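Side-chain contact in KLLA0C04147p (Kluyveromyces lactis, PDB 5H2D), which binds ergosterol in the pocket of its oxysterol-binding (ORD) domain and probably transfers sterols between membranes: residues T70-L73 and Q74-E78. Numbering follows the deposited sequence.
With ERG (ergosterol), chain B.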
ATOM      1  N   THR A  70       5.549  11.490  -4.419  1.00  9.69           N
ATOM      2  CA  THR A  70       5.663  10.256  -3.670  1.00  9.51           C
ATOM      3  C   THR A  70       6.098   9.185  -4.649  1.00 10.21           C
ATOM      4  O   THR A  70       5.911   9.329  -5.852  1.00 12.35           O
ATOM      5  CB  THR A  70       4.337   9.831  -3.039  1.00 11.84           C
ATOM      6  OG1 THR A  70       3.395   9.554  -4.088  1.00 14.50           O
ATOM      7  CG2 THR A  70       3.787  10.941  -2.131  1.00 13.82           C
ATOM      8  N   SER A  71       6.667   8.109  -4.132  1.00  7.78           N
ATOM      9  CA  SER A  71       7.034   6.964  -4.955  1.00  9.85           C
ATOM     10  C   SER A  71       5.909   5.935  -4.963  1.00  9.36           C
ATOM     11  O   SER A  71       5.121   5.849  -4.022  1.00  9.29           O
ATOM     12  CB  SER A  71       8.317   6.321  -4.412  1.00  9.73           C
ATOM     13  OG  SER A  71       8.731   5.201  -5.186  1.00  9.99           O
ATOM     14  N   LEU A  72       5.832   5.141  -6.040  1.00 10.18           N
ATOM     15  CA  LEU A  72       4.981   3.955  -5.964  1.00  9.96           C
ATOM     16  C   LEU A  72       5.295   3.137  -4.705  1.00  9.08           C
ATOM     17  O   LEU A  72       4.388   2.572  -4.076  1.00 10.23           O
ATOM     18  CB  LEU A  72       5.136   3.104  -7.230  1.00 11.07           C
ATOM     19  CG  LEU A  72       3.853   2.722  -7.982  1.00 15.59           C
ATOM     20  CD1 LEU A  72       2.966   1.843  -7.133  1.00 16.24           C
ATOM     21  CD2 LEU A  72       3.111   3.972  -8.435  1.00 16.09           C
ATOM     22  N   LEU A  73       6.574   3.089  -4.299  1.00  9.09           N
ATOM     23  CA  LEU A  73       6.946   2.352  -3.089  1.00  9.05           C
ATOM     24  C   LEU A  73       6.248   2.906  -1.856  1.00 10.70           C
ATOM     25  O   LEU A  73       5.924   2.152  -0.932  1.00 13.31           O
ATOM     26  CB  LEU A  73       8.465   2.415  -2.876  1.00  9.28           C
ATOM     27  CG  LEU A  73       9.354   1.873  -3.986  1.00  9.93           C
ATOM     28  CD1 LEU A  73      10.837   1.902  -3.572  1.00  9.55           C
ATOM     29  CD2 LEU A  73       8.920   0.463  -4.332  1.00 10.25           C
ATOM     30  N   GLN A  74       6.034   4.218  -1.819  1.00  9.39           N
ATOM     31  CA  GLN A  74       5.383   4.852  -0.685  1.00  9.04           C
ATOM     32  C   GLN A  74       3.865   4.785  -0.791  1.00  9.97           C
ATOM     33  O   GLN A  74       3.191   4.639   0.232  1.00 10.15           O
ATOM     34  CB  GLN A  74       5.886   6.294  -0.573  1.00  8.49           C
ATOM     35  CG  GLN A  74       7.381   6.328  -0.200  1.00  8.88           C
ATOM     36  CD  GLN A  74       8.026   7.667  -0.438  1.00 10.00           C
ATOM     37  OE1 GLN A  74       7.673   8.382  -1.370  1.00  9.36           O
ATOM     38  NE2 GLN A  74       9.008   8.012   0.403  1.00  9.59           N
ATOM     39  N   ARG A  75       3.303   4.840  -2.008  1.00  8.76           N
ATOM     40  CA  ARG A  75       1.863   4.627  -2.133  1.00  9.30           C
ATOM     41  C   ARG A  75       1.468   3.255  -1.615  1.00  9.22           C
ATOM     42  O   ARG A  75       0.399   3.098  -1.014  1.00  9.38           O
ATOM     43  CB  ARG A  75       1.416   4.775  -3.590  1.00 10.11           C
ATOM     44  CG  ARG A  75       1.576   6.173  -4.146  1.00 10.16           C
ATOM     45  CD  ARG A  75       0.899   7.242  -3.286  1.00 10.93           C
ATOM     46  NE  ARG A  75      -0.559   7.117  -3.285  1.00 12.27           N
ATOM     47  CZ  ARG A  75      -1.369   7.726  -4.154  1.00  9.96           C
ATOM     48  NH1 ARG A  75      -0.868   8.540  -5.082  1.00 12.94           N
ATOM     49  NH2 ARG A  75      -2.676   7.531  -4.066  1.00 11.65           N
ATOM     50  N   VAL A  76       2.304   2.242  -1.855  1.00  9.09           N
ATOM     51  CA  VAL A  76       2.004   0.909  -1.335  1.00  9.47           C
ATOM     52  C   VAL A  76       2.080   0.885   0.188  1.00  9.54           C
ATOM     53  O   VAL A  76       1.303   0.178   0.841  1.00 11.44           O
ATOM     54  CB  VAL A  76       2.942  -0.125  -1.978  1.00 12.51           C
ATOM     55  CG1 VAL A  76       2.784  -1.470  -1.305  1.00 13.70           C
ATOM     56  CG2 VAL A  76       2.642  -0.235  -3.486  1.00 13.92           C
ATOM     57  N   ALA A  77       2.979   1.676   0.786  1.00  9.69           N
ATOM     58  CA  ALA A  77       3.013   1.771   2.243  1.00 10.53           C
ATOM     59  C   ALA A  77       1.746   2.388   2.822  1.00 10.35           C
ATOM     60  O   ALA A  77       1.455   2.180   4.007  1.00 11.17           O
ATOM     61  CB  ALA A  77       4.235   2.582   2.689  1.00 11.49           C
ATOM     62  N   GLU A  78       0.980   3.148   2.027  1.00  9.88           N
ATOM     63  CA  GLU A  78      -0.281   3.674   2.527  1.00  9.29           C
ATOM     64  C   GLU A  78      -1.310   2.577   2.802  1.00 11.82           C
ATOM     65  O   GLU A  78      -2.353   2.873   3.395  1.00 11.81           O
ATOM     66  CB  GLU A  78      -0.829   4.726   1.549  1.00 10.73           C
ATOM     67  CG  GLU A  78       0.084   5.966   1.477  1.00 10.64           C
ATOM     68  CD  GLU A  78      -0.459   7.107   0.616  1.00 12.22           C
ATOM     69  OE1 GLU A  78      -1.601   7.571   0.848  1.00 14.21           O
ATOM     70  OE2 GLU A  78       0.278   7.574  -0.280  1.00 13.81           O
TER
HETATM   71  C1  ERG B1301      -4.029   2.042  -5.033  1.00  9.20           C
HETATM   72  C2  ERG B1301      -3.714   1.352  -3.708  1.00  9.76           C
HETATM   73  C3  ERG B1301      -2.644   0.326  -3.977  1.00 10.84           C
HETATM   74  C4  ERG B1301      -1.389   1.001  -4.533  1.00 11.30           C
HETATM   75  C5  ERG B1301      -1.671   1.837  -5.665  1.00 10.61           C
HETATM   76  C6  ERG B1301      -0.707   1.972  -6.654  1.00 10.14           C
HETATM   77  C7  ERG B1301      -0.867   2.821  -7.762  1.00 11.51           C
HETATM   78  C8  ERG B1301      -2.024   3.590  -7.911  1.00  9.91           C
HETATM   79  C9  ERG B1301      -3.123   3.319  -7.043  1.00 10.00           C
HETATM   80  C10 ERG B1301      -2.793   2.706  -5.657  1.00 10.36           C
HETATM   81  C11 ERG B1301      -4.174   4.504  -6.935  1.00 11.85           C
HETATM   82  C12 ERG B1301      -4.409   5.225  -8.266  1.00 11.14           C
HETATM   83  C13 ERG B1301      -3.040   5.673  -8.818  1.00 10.89           C
HETATM   84  C14 ERG B1301      -2.275   4.362  -9.111  1.00  9.71           C
HETATM   85  C15 ERG B1301      -1.076   4.867  -9.887  1.00 11.42           C
HETATM   86  C16 ERG B1301      -1.650   6.018 -10.764  1.00 10.00           C
HETATM   87  C17 ERG B1301      -3.099   6.227 -10.245  1.00 10.55           C
HETATM   88  C18 ERG B1301      -2.293   6.636  -7.868  1.00 10.93           C
HETATM   89  C19 ERG B1301      -2.320   3.873  -4.748  1.00 10.28           C
HETATM   90  C20 ERG B1301      -3.499   7.707 -10.444  1.00 11.72           C
HETATM   91  C21 ERG B1301      -4.876   8.064  -9.898  1.00 13.03           C
HETATM   92  C22 ERG B1301      -3.486   7.944 -11.949  1.00 12.25           C
HETATM   93  C23 ERG B1301      -2.480   8.865 -12.563  1.00 13.49           C
HETATM   94  C24 ERG B1301      -2.465   9.060 -14.079  1.00 12.13           C
HETATM   95  C25 ERG B1301      -2.240  10.549 -14.374  1.00 13.74           C
HETATM   96  C26 ERG B1301      -3.408  11.342 -13.776  1.00 15.98           C
HETATM   97  C27 ERG B1301      -2.198  10.849 -15.881  1.00 16.98           C
HETATM   98  C28 ERG B1301      -1.331   8.208 -14.616  1.00 11.57           C
HETATM   99  O1  ERG B1301      -2.323  -0.415  -2.746  1.00 12.53           O
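Off the edge of the Arg-75 guanidinium and close to its plane lies Thr-70 OG1, which touches the arginine at CD; ergosterol C18 sits oblique to the group, 3.7 Å from NH1, and C19 is close to NH2. A second flat group, the Gln-74 carboxamide, turns back to the start of the helix, where Ser-71 and Gln-74 form a capping box within the sterol-binding domain. Ser-71 N donates to Gln-74 OE1 at 3.0 Å, tilted 21° from the carbonyl plane, while Ser-71 OG accepts from Leu-73 N at 3.1 Å. Serine suits the N-cap because its short hydroxyl, anti to its own backbone N (chi1 -179°), can serve an amide of the first turn; glutamine is long enough to reach back to Ser-71 N. Its amide is further fixed by Asn-338 at NE2 and Gln-359 at OE1, so both ends of this buried group are satisfied. In the next residue, Arg-75, the bend at chi2 (-54°) puts CD 3.5 Å from Thr-70 OG1, and that at chi3 turns the guanidinium toward the sterol. Glu-68 OE1 forms a salt bridge with Arg-75 NH1 and a hydrogen bond with Thr-70 OG1; Glu-78 OE2 pairs with Arg-75 NE at 3.2 Å, which probably offsets the buried charge and nearby Arg-116. Leu-72 adds an apolar part of the pocket wall: its CD1 lies 3.7 Å from ergosterol C6 and, within the helix, 4.2 Å from Val-76 CG2.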